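Long-range contacts in 3-oxoacyl-(acyl-carrier protein) synthase II (Thermus thermophilus, PDB 1J3N), which probably catalyses the condensation of an acyl chain with malonyl-acyl carrier protein, the carbon-carbon bond-forming step of fatty acid elongation: residues R2-T7 against L236-Y241; H266-H271 against F394-H399; V46-E51 against G226-E231. All coordinates share one frame; numbering follows the deposited sequence.

Contact 1: residues R2-T7 against L236-Y241; sequences RRVVVT and LVLEAY
Thr-7 OG1 donates to Glu-239 OE1 at 2.7 Å, meeting the oxygen almost along its C-O bond while the two side chains cross at about a right angle. OG1 stands between the backbone N and the carbonyl carbon of Thr-7 (chi1 63°), a setting that turns the hydroxyl to the glutamate and brings it against Val-237 CG1. The other carboxylate oxygen, OE2, is hydrogen-bonded by His-243 and forms a salt bridge with Arg-247. Beneath it the backbones of strands 4-13 and 232-240, neighbours in the mixed sheet of the thiolase-type fold, pair antiparallel: Val-5 N reaches Glu-239 O at 2.8 Å, and Glu-239 N returns to Val-5 O. Val-4, Val-6 and Leu-238 share the other face, where beta-branched valines suit a strand; Val-6 CG2 lies 3.9 Å from Leu-238 CD2, and helix 163-176 packs on Val-4 and Leu-238. Where the strand gives way to helix 241-246, Tyr-241 N binds Arg-3 O at 2.9 Å. The tyrosine ring, its CG anti to the backbone N (chi1 172°), runs alongside Arg-3 and offers a face to the guanidinium, whose CZ is 4.0 Å from the ring centroid in a cation-pi contact. The two planes are 41° apart, and Glu-254 forms a salt bridge with the same arginine. A leucine in place of Tyr-241 would probably cost the guanidinium its aromatic partner and leave it freer to swing. With donors round both its oxygens, the buried Glu-239 carboxylate is probably kept ionised.

Contact 2: residues H266-H271 against F394-H399; sequences HITEPH and FAFGGH
Thr-268 and Phe-396 meet at a slant: CB and the methyl CG2 of the threonine together lie against the CD2 side of the phenylalanine ring, each 3.9 Å from CD2, so the hydrocarbon part of this small side chain does the touching. Beside this pair, His-266 is fixed by its own loop: its ND1 accepts Glu-269 N at 3.1 Å, close to the ring plane, and Ile-267 CG1 lies over a face of the imidazole. Backbones make the rest of the contact. Gly-397 N gives a weak, bent bond to Ile-267 O (2.8 Å, 119°), and a water that accepts the same Gly-397 N lies 2.8 Å from His-266 O. Gly-397 belongs to a type II turn from Ala-395 to Gly-398, and its backbone angles would jam a CB against the preceding carbonyl. The glycine-rich turn matches the one that, in related condensing enzymes, carries a phenylalanine gate to the acyl pocket, a role Phe-396 probably shares; its side chain touches Cys-161. The turn joins strands 388-394 and 399-406, the opposing loop links strand 253-262 to helix 275-288, and Pro-133 of the second subunit packs on Thr-268.

Contact 3: residues V46-E51 against G226-E231; sequences VRIAAE and GFVMGE
Ala-50 and Gly-230 form a single beta bridge between two segments whose directions differ by 22°, joining the short strand 48-50 to the loop that leads into strand 232-240 of the thiolase-type core. Ala-50 N donates to Met-229 O at 3.0 Å in a nearly straight bond (169°), and Glu-231 N returns a weak one to Ala-50 O at 3.2 Å. The small residues are what let the backbones come so near: a CB on Gly-230 would sit only 3.3 Å from Ala-50 CB, and Ala-49 is slight enough for its CA to pack against Val-228 CG1 at 3.8 Å.

Glu-231 carries the bridge onward. From CB, a chi1 of 76° sets CG between the backbone N and the carbonyl carbon, which bends the chain back over the neighbouring segment; CG then passes Ala-50 O at 3.9 Å. Beyond it the chain is extended, CD comes over the backbone of Glu-51, and OE2 ends 3.3 Å from Glu-51 CA, a path that uses the full length of a glutamate. That oxygen also receives Val-52 N and a salt bridge from Arg-38, while OE1 has a weak bond from Tyr-74 OH. The neighbouring Glu-51 has its CB by Glu-231 OE2 but sends its carboxylate elsewhere, to Arg-34, Thr-37 and the backbone N of Arg-38. The OE2 atoms of Glu-51 and Glu-231 therefore stay 5.8 Å apart, and the arginines probably offset their like charges. At the other end of the contact, Ile-48 and Val-228 supply apolar bulk that packs on helix 213-216, and a water bridges the backbones, accepting Met-229 N and donating to Ile-48 O at 2.8 Å.

Overall arrangement
Along the chain, contact 3 falls wholly within the span from 2 to 241 that contact 1 closes, and contact 2 follows both. Strand 232-240 ties the first pair: the loop of contact 3 leads into it, and contact 1 pairs its far end with strand 4-13, the two centres about 32 Å apart on opposite sides of the chain's centre. Contact 2 lies at the ends of strands 388-394 and 399-406 of the same mixed sheet, its centre about 30 Å from that of contact 1. Contacts 2 and 3, with centres about 20 Å apart, touch where Phe-396 CZ meets Phe-227 CE2 at 4.2 Å, so the presumed gate loop packs directly on the N-terminal half.

Contact 1: residues R2-T7 against L236-Y241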
loop_
_atom_site.group_PDB
_atom_site.type_symbol
_atom_site.label_atom_id
_atom_site.label_comp_id
_atom_site.label_asym_id
_atom_site.label_seq_id
_atom_site.Cartn_x
_atom_site.Cartn_y
_atom_site.Cartn_z
ATOM N N ARG A 2 -2.880 -15.709 18.504
ATOM C CA ARG A 2 -1.493 -15.890 18.908
ATOM C C ARG A 2 -0.869 -14.556 19.278
ATOM O O ARG A 2 -1.228 -13.514 18.732
ATOM C CB ARG A 2 -0.662 -16.506 17.776
ATOM C CG ARG A 2 -0.989 -17.938 17.427
ATOM C CD ARG A 2 0.053 -18.505 16.472
ATOM N NE ARG A 2 0.024 -17.873 15.157
ATOM C CZ ARG A 2 0.905 -18.119 14.191
ATOM N NH1 ARG A 2 1.892 -18.982 14.396
ATOM N NH2 ARG A 2 0.788 -17.526 13.011
ATOM N N ARG A 3 0.068 -14.589 20.215
ATOM C CA ARG A 3 0.747 -13.371 20.593
ATOM C C ARG A 3 1.782 -13.111 19.499
ATOM O O ARG A 3 2.237 -14.034 18.820
ATOM C CB ARG A 3 1.425 -13.526 21.958
ATOM C CG ARG A 3 0.442 -13.652 23.119
ATOM C CD ARG A 3 1.033 -13.104 24.410
ATOM N NE ARG A 3 2.123 -13.924 24.932
ATOM C CZ ARG A 3 3.241 -13.433 25.458
ATOM N NH1 ARG A 3 3.426 -12.122 25.528
ATOM N NH2 ARG A 3 4.170 -14.250 25.929
ATOM N N VAL A 4 2.126 -11.847 19.313
ATOM C CA VAL A 4 3.101 -11.469 18.310
ATOM C C VAL A 4 4.135 -10.611 19.019
ATOM O O VAL A 4 3.794 -9.606 19.655
ATOM C CB VAL A 4 2.441 -10.666 17.166
ATOM C CG1 VAL A 4 3.507 -10.193 16.187
ATOM C CG2 VAL A 4 1.400 -11.536 16.453
ATOM N N VAL A 5 5.394 -11.027 18.933
ATOM C CA VAL A 5 6.470 -10.300 19.579
ATOM C C VAL A 5 7.544 -9.827 18.605
ATOM O O VAL A 5 7.753 -10.416 17.542
ATOM C CB VAL A 5 7.142 -11.159 20.671
ATOM C CG1 VAL A 5 6.144 -11.476 21.774
ATOM C CG2 VAL A 5 7.699 -12.436 20.058
ATOM N N VAL A 6 8.217 -8.750 18.995
ATOM C CA VAL A 6 9.293 -8.131 18.220
ATOM C C VAL A 6 10.609 -8.784 18.654
ATOM O O VAL A 6 10.975 -8.714 19.823
ATOM C CB VAL A 6 9.360 -6.605 18.513
ATOM C CG1 VAL A 6 10.489 -5.952 17.723
ATOM C CG2 VAL A 6 8.026 -5.956 18.183
ATOM N N THR A 7 11.314 -9.407 17.711
ATOM C CA THR A 7 12.565 -10.087 18.021
ATOM C C THR A 7 13.763 -9.578 17.228
ATOM O O THR A 7 14.879 -10.077 17.391
ATOM C CB THR A 7 12.437 -11.595 17.753
ATOM O OG1 THR A 7 12.179 -11.809 16.357
ATOM C CG2 THR A 7 11.294 -12.188 18.578
ATOM N N LEU A 236 11.371 -4.354 11.216
ATOM C CA LEU A 236 11.343 -5.120 12.445
ATOM C C LEU A 236 10.962 -6.555 12.143
ATOM O O LEU A 236 10.253 -6.827 11.180
ATOM C CB LEU A 236 10.334 -4.518 13.437
ATOM C CG LEU A 236 10.576 -3.079 13.933
ATOM C CD1 LEU A 236 10.267 -2.060 12.827
ATOM C CD2 LEU A 236 9.684 -2.813 15.131
ATOM N N VAL A 237 11.464 -7.474 12.955
ATOM C CA VAL A 237 11.131 -8.882 12.800
ATOM C C VAL A 237 9.942 -9.147 13.729
ATOM O O VAL A 237 10.084 -9.062 14.941
ATOM C CB VAL A 237 12.308 -9.802 13.226
ATOM C CG1 VAL A 237 11.875 -11.263 13.174
ATOM C CG2 VAL A 237 13.508 -9.582 12.311
ATOM N N LEU A 238 8.768 -9.427 13.167
ATOM C CA LEU A 238 7.601 -9.730 13.995
ATOM C C LEU A 238 7.531 -11.248 13.980
ATOM O O LEU A 238 7.794 -11.874 12.957
ATOM C CB LEU A 238 6.325 -9.121 13.417
ATOM C CG LEU A 238 6.263 -7.596 13.328
ATOM C CD1 LEU A 238 4.803 -7.188 13.131
ATOM C CD2 LEU A 238 6.823 -6.952 14.593
ATOM N N GLU A 239 7.176 -11.838 15.113
ATOM C CA GLU A 239 7.180 -13.288 15.227
ATOM C C GLU A 239 6.123 -13.790 16.197
ATOM O O GLU A 239 5.855 -13.162 17.229
ATOM C CB GLU A 239 8.566 -13.703 15.728
ATOM C CG GLU A 239 9.093 -15.055 15.300
ATOM C CD GLU A 239 10.492 -15.314 15.868
ATOM O OE1 GLU A 239 11.279 -14.351 15.992
ATOM O OE2 GLU A 239 10.809 -16.475 16.187
ATOM N N ALA A 240 5.519 -14.922 15.865
ATOM C CA ALA A 240 4.521 -15.518 16.737
ATOM C C ALA A 240 5.293 -15.868 18.009
ATOM O O ALA A 240 6.416 -16.369 17.933
ATOM C CB ALA A 240 3.951 -16.778 16.094
ATOM N N TYR A 241 4.703 -15.583 19.166
ATOM C CA TYR A 241 5.350 -15.853 20.453
ATOM C C TYR A 241 5.898 -17.272 20.564
ATOM O O TYR A 241 7.014 -17.482 21.050
ATOM C CB TYR A 241 4.369 -15.623 21.600
ATOM C CG TYR A 241 4.911 -16.064 22.941
ATOM C CD1 TYR A 241 5.887 -15.319 23.598
ATOM C CD2 TYR A 241 4.467 -17.245 23.541
ATOM C CE1 TYR A 241 6.409 -15.735 24.821
ATOM C CE2 TYR A 241 4.985 -17.670 24.763
ATOM C CZ TYR A 241 5.955 -16.911 25.397
ATOM O OH TYR A 241 6.480 -17.328 26.605
#

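Contact 2: residues H266-H271 against F394-H399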
loop_
_atom_site.group_PDB
_atom_site.type_symbol
_atom_site.label_atom_id
_atom_site.label_comp_id
_atom_site.label_asym_id
_atom_site.label_seq_id
_atom_site.Cartn_x
_atom_site.Cartn_y
_atom_site.Cartn_z
ATOM N N HIS A 266 -9.217 16.968 5.482
ATOM C CA HIS A 266 -8.586 17.782 4.446
ATOM C C HIS A 266 -7.379 17.026 3.892
ATOM O O HIS A 266 -6.793 16.184 4.585
ATOM C CB HIS A 266 -8.163 19.119 5.077
ATOM C CG HIS A 266 -7.594 20.110 4.110
ATOM N ND1 HIS A 266 -6.238 20.292 3.945
ATOM C CD2 HIS A 266 -8.196 20.993 3.281
ATOM C CE1 HIS A 266 -6.029 21.249 3.059
ATOM N NE2 HIS A 266 -7.201 21.691 2.640
ATOM N N ILE A 267 -7.010 17.324 2.651
ATOM C CA ILE A 267 -5.879 16.655 2.008
ATOM C C ILE A 267 -4.548 16.699 2.765
ATOM O O ILE A 267 -3.862 15.679 2.870
ATOM C CB ILE A 267 -5.625 17.209 0.581
ATOM C CG1 ILE A 267 -5.562 18.743 0.609
ATOM C CG2 ILE A 267 -6.703 16.728 -0.366
ATOM C CD1 ILE A 267 -5.311 19.382 -0.765
ATOM N N THR A 268 -4.175 17.864 3.292
ATOM C CA THR A 268 -2.898 17.982 3.992
ATOM C C THR A 268 -2.978 18.487 5.435
ATOM O O THR A 268 -2.056 18.282 6.221
ATOM C CB THR A 268 -1.935 18.896 3.205
ATOM O OG1 THR A 268 -2.422 20.242 3.226
ATOM C CG2 THR A 268 -1.832 18.428 1.759
ATOM N N GLU A 269 -4.084 19.137 5.779
ATOM C CA GLU A 269 -4.282 19.660 7.128
ATOM C C GLU A 269 -4.948 18.643 8.040
ATOM O O GLU A 269 -5.990 18.096 7.711
ATOM C CB GLU A 269 -5.149 20.917 7.083
ATOM C CG GLU A 269 -4.406 22.166 6.648
ATOM C CD GLU A 269 -3.497 22.695 7.737
ATOM O OE1 GLU A 269 -4.011 23.116 8.796
ATOM O OE2 GLU A 269 -2.269 22.683 7.534
ATOM N N PRO A 270 -4.352 18.376 9.205
ATOM C CA PRO A 270 -4.979 17.405 10.099
ATOM C C PRO A 270 -6.126 18.099 10.823
ATOM O O PRO A 270 -6.167 19.335 10.884
ATOM C CB PRO A 270 -3.849 17.046 11.045
ATOM C CG PRO A 270 -3.173 18.381 11.216
ATOM C CD PRO A 270 -3.124 18.929 9.800
ATOM N N HIS A 271 -7.057 17.312 11.351
ATOM C CA HIS A 271 -8.177 17.866 12.092
ATOM C C HIS A 271 -7.545 18.680 13.232
ATOM O O HIS A 271 -6.811 18.143 14.056
ATOM C CB HIS A 271 -9.039 16.730 12.644
ATOM C CG HIS A 271 -10.402 17.164 13.080
ATOM N ND1 HIS A 271 -10.616 17.934 14.203
ATOM C CD2 HIS A 271 -11.618 16.974 12.516
ATOM C CE1 HIS A 271 -11.905 18.201 14.312
ATOM N NE2 HIS A 271 -12.534 17.632 13.301
ATOM N N PHE A 394 0.053 10.197 12.413
ATOM C CA PHE A 394 -1.104 10.907 11.856
ATOM C C PHE A 394 -0.695 11.608 10.566
ATOM O O PHE A 394 -0.247 12.751 10.585
ATOM C CB PHE A 394 -1.615 11.919 12.882
ATOM C CG PHE A 394 -1.776 11.340 14.263
ATOM C CD1 PHE A 394 -2.493 10.160 14.453
ATOM C CD2 PHE A 394 -1.201 11.959 15.366
ATOM C CE1 PHE A 394 -2.633 9.602 15.722
ATOM C CE2 PHE A 394 -1.336 11.408 16.641
ATOM C CZ PHE A 394 -2.056 10.223 16.817
ATOM N N ALA A 395 -0.908 10.915 9.452
ATOM C CA ALA A 395 -0.503 11.338 8.110
ATOM C C ALA A 395 -1.325 12.292 7.252
ATOM O O ALA A 395 -2.478 12.599 7.540
ATOM C CB ALA A 395 -0.229 10.084 7.288
ATOM N N PHE A 396 -0.683 12.734 6.171
ATOM C CA PHE A 396 -1.292 13.599 5.168
ATOM C C PHE A 396 -2.386 12.720 4.562
ATOM O O PHE A 396 -2.162 11.530 4.317
ATOM C CB PHE A 396 -0.285 13.942 4.062
ATOM C CG PHE A 396 0.628 15.094 4.382
ATOM C CD1 PHE A 396 1.326 15.146 5.581
ATOM C CD2 PHE A 396 0.821 16.112 3.451
ATOM C CE1 PHE A 396 2.206 16.196 5.851
ATOM C CE2 PHE A 396 1.699 17.164 3.712
ATOM C CZ PHE A 396 2.393 17.205 4.917
ATOM N N GLY A 397 -3.556 13.297 4.315
ATOM C CA GLY A 397 -4.651 12.522 3.757
ATOM C C GLY A 397 -5.673 12.270 4.844
ATOM O O GLY A 397 -6.876 12.251 4.592
ATOM N N GLY A 398 -5.183 12.092 6.067
ATOM C CA GLY A 398 -6.062 11.851 7.194
ATOM C C GLY A 398 -5.917 10.467 7.788
ATOM O O GLY A 398 -6.676 10.092 8.685
ATOM N N HIS A 399 -4.935 9.709 7.296
ATOM C CA HIS A 399 -4.693 8.353 7.773
ATOM C C HIS A 399 -4.028 8.373 9.149
ATOM O O HIS A 399 -2.942 8.933 9.317
ATOM C CB HIS A 399 -3.795 7.613 6.780
ATOM C CG HIS A 399 -4.168 7.846 5.356
ATOM N ND1 HIS A 399 -5.082 7.060 4.685
ATOM C CD2 HIS A 399 -3.792 8.812 4.487
ATOM C CE1 HIS A 399 -5.252 7.535 3.464
ATOM N NE2 HIS A 399 -4.481 8.599 3.319
HETATM O O HOH W 1 -8.317 14.021 6.184
HETATM O O HOH W 2 -4.420 15.462 5.835
#

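Contact 3: residues V46-E51 against G226-E231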
loop_
_atom_site.group_PDB
_atom_site.type_symbol
_atom_site.label_atom_id
_atom_site.label_comp_id
_atom_site.label_asym_id
_atom_site.label_seq_id
_atom_site.Cartn_x
_atom_site.Cartn_y
_atom_site.Cartn_z
ATOM N N VAL A 46 14.556 25.619 1.526
ATOM C CA VAL A 46 14.844 24.660 2.592
ATOM C C VAL A 46 16.128 23.979 2.153
ATOM O O VAL A 46 16.165 23.326 1.110
ATOM C CB VAL A 46 13.721 23.600 2.725
ATOM C CG1 VAL A 46 14.096 22.570 3.788
ATOM C CG2 VAL A 46 12.416 24.277 3.096
ATOM N N ARG A 47 17.180 24.119 2.946
ATOM C CA ARG A 47 18.465 23.551 2.566
ATOM C C ARG A 47 19.092 22.659 3.626
ATOM O O ARG A 47 20.321 22.522 3.688
ATOM C CB ARG A 47 19.411 24.701 2.195
ATOM C CG ARG A 47 18.790 25.655 1.171
ATOM C CD ARG A 47 19.726 26.791 0.781
ATOM N NE ARG A 47 19.899 27.784 1.843
ATOM C CZ ARG A 47 19.064 28.790 2.081
ATOM N NH1 ARG A 47 17.979 28.951 1.332
ATOM N NH2 ARG A 47 19.320 29.644 3.066
ATOM N N ILE A 48 18.240 22.050 4.448
ATOM C CA ILE A 48 18.676 21.165 5.527
ATOM C C ILE A 48 17.837 19.882 5.510
ATOM O O ILE A 48 16.696 19.885 5.051
ATOM C CB ILE A 48 18.491 21.822 6.916
ATOM C CG1 ILE A 48 17.011 22.156 7.138
ATOM C CG2 ILE A 48 19.373 23.057 7.029
ATOM C CD1 ILE A 48 16.678 22.661 8.542
ATOM N N ALA A 49 18.408 18.797 6.019
ATOM C CA ALA A 49 17.705 17.516 6.061
ATOM C C ALA A 49 18.452 16.553 6.973
ATOM O O ALA A 49 19.604 16.808 7.358
ATOM C CB ALA A 49 17.597 16.923 4.647
ATOM N N ALA A 50 17.793 15.448 7.315
ATOM C CA ALA A 50 18.395 14.430 8.170
ATOM C C ALA A 50 18.876 13.324 7.243
ATOM O O ALA A 50 18.134 12.394 6.936
ATOM C CB ALA A 50 17.359 13.891 9.166
ATOM N N GLU A 51 20.121 13.442 6.793
ATOM C CA GLU A 51 20.698 12.473 5.878
ATOM C C GLU A 51 21.328 11.268 6.562
ATOM O O GLU A 51 21.841 11.348 7.685
ATOM C CB GLU A 51 21.738 13.154 4.977
ATOM C CG GLU A 51 21.204 14.357 4.207
ATOM C CD GLU A 51 22.273 15.026 3.356
ATOM O OE1 GLU A 51 23.455 14.991 3.763
ATOM O OE2 GLU A 51 21.935 15.597 2.295
ATOM N N GLY A 226 7.355 23.930 11.079
ATOM C CA GLY A 226 7.353 22.956 10.001
ATOM C C GLY A 226 8.366 21.860 10.263
ATOM O O GLY A 226 9.285 22.042 11.065
ATOM N N PHE A 227 8.226 20.723 9.585
ATOM C CA PHE A 227 9.152 19.628 9.822
ATOM C C PHE A 227 10.401 19.619 8.949
ATOM O O PHE A 227 10.567 20.451 8.052
ATOM C CB PHE A 227 8.412 18.272 9.757
ATOM C CG PHE A 227 7.956 17.866 8.385
ATOM C CD1 PHE A 227 8.843 17.295 7.480
ATOM C CD2 PHE A 227 6.624 18.008 8.015
ATOM C CE1 PHE A 227 8.410 16.866 6.230
ATOM C CE2 PHE A 227 6.185 17.585 6.771
ATOM C CZ PHE A 227 7.083 17.011 5.876
ATOM N N VAL A 228 11.303 18.695 9.264
ATOM C CA VAL A 228 12.548 18.541 8.526
ATOM C C VAL A 228 12.448 17.171 7.882
ATOM O O VAL A 228 12.040 16.207 8.530
ATOM C CB VAL A 228 13.777 18.581 9.468
ATOM C CG1 VAL A 228 15.069 18.427 8.660
ATOM C CG2 VAL A 228 13.794 19.890 10.236
ATOM N N MET A 229 12.793 17.078 6.604
ATOM C CA MET A 229 12.702 15.786 5.940
ATOM C C MET A 229 13.909 14.939 6.285
ATOM O O MET A 229 15.042 15.412 6.242
ATOM C CB MET A 229 12.618 15.937 4.421
ATOM C CG MET A 229 12.231 14.625 3.728
ATOM S SD MET A 229 12.572 14.613 1.956
ATOM C CE MET A 229 11.078 15.373 1.311
ATOM N N GLY A 230 13.646 13.684 6.631
ATOM C CA GLY A 230 14.704 12.756 6.968
ATOM C C GLY A 230 14.603 11.591 6.008
ATOM O O GLY A 230 13.688 11.531 5.193
ATOM N N GLU A 231 15.550 10.673 6.077
ATOM C CA GLU A 231 15.527 9.520 5.199
ATOM C C GLU A 231 15.958 8.337 6.038
ATOM O O GLU A 231 16.482 8.506 7.146
ATOM C CB GLU A 231 16.496 9.706 4.027
ATOM C CG GLU A 231 17.955 9.508 4.393
ATOM C CD GLU A 231 18.893 9.789 3.236
ATOM O OE1 GLU A 231 18.490 9.561 2.074
ATOM O OE2 GLU A 231 20.040 10.222 3.489
HETATM O O HOH W 3 13.910 19.688 5.327
#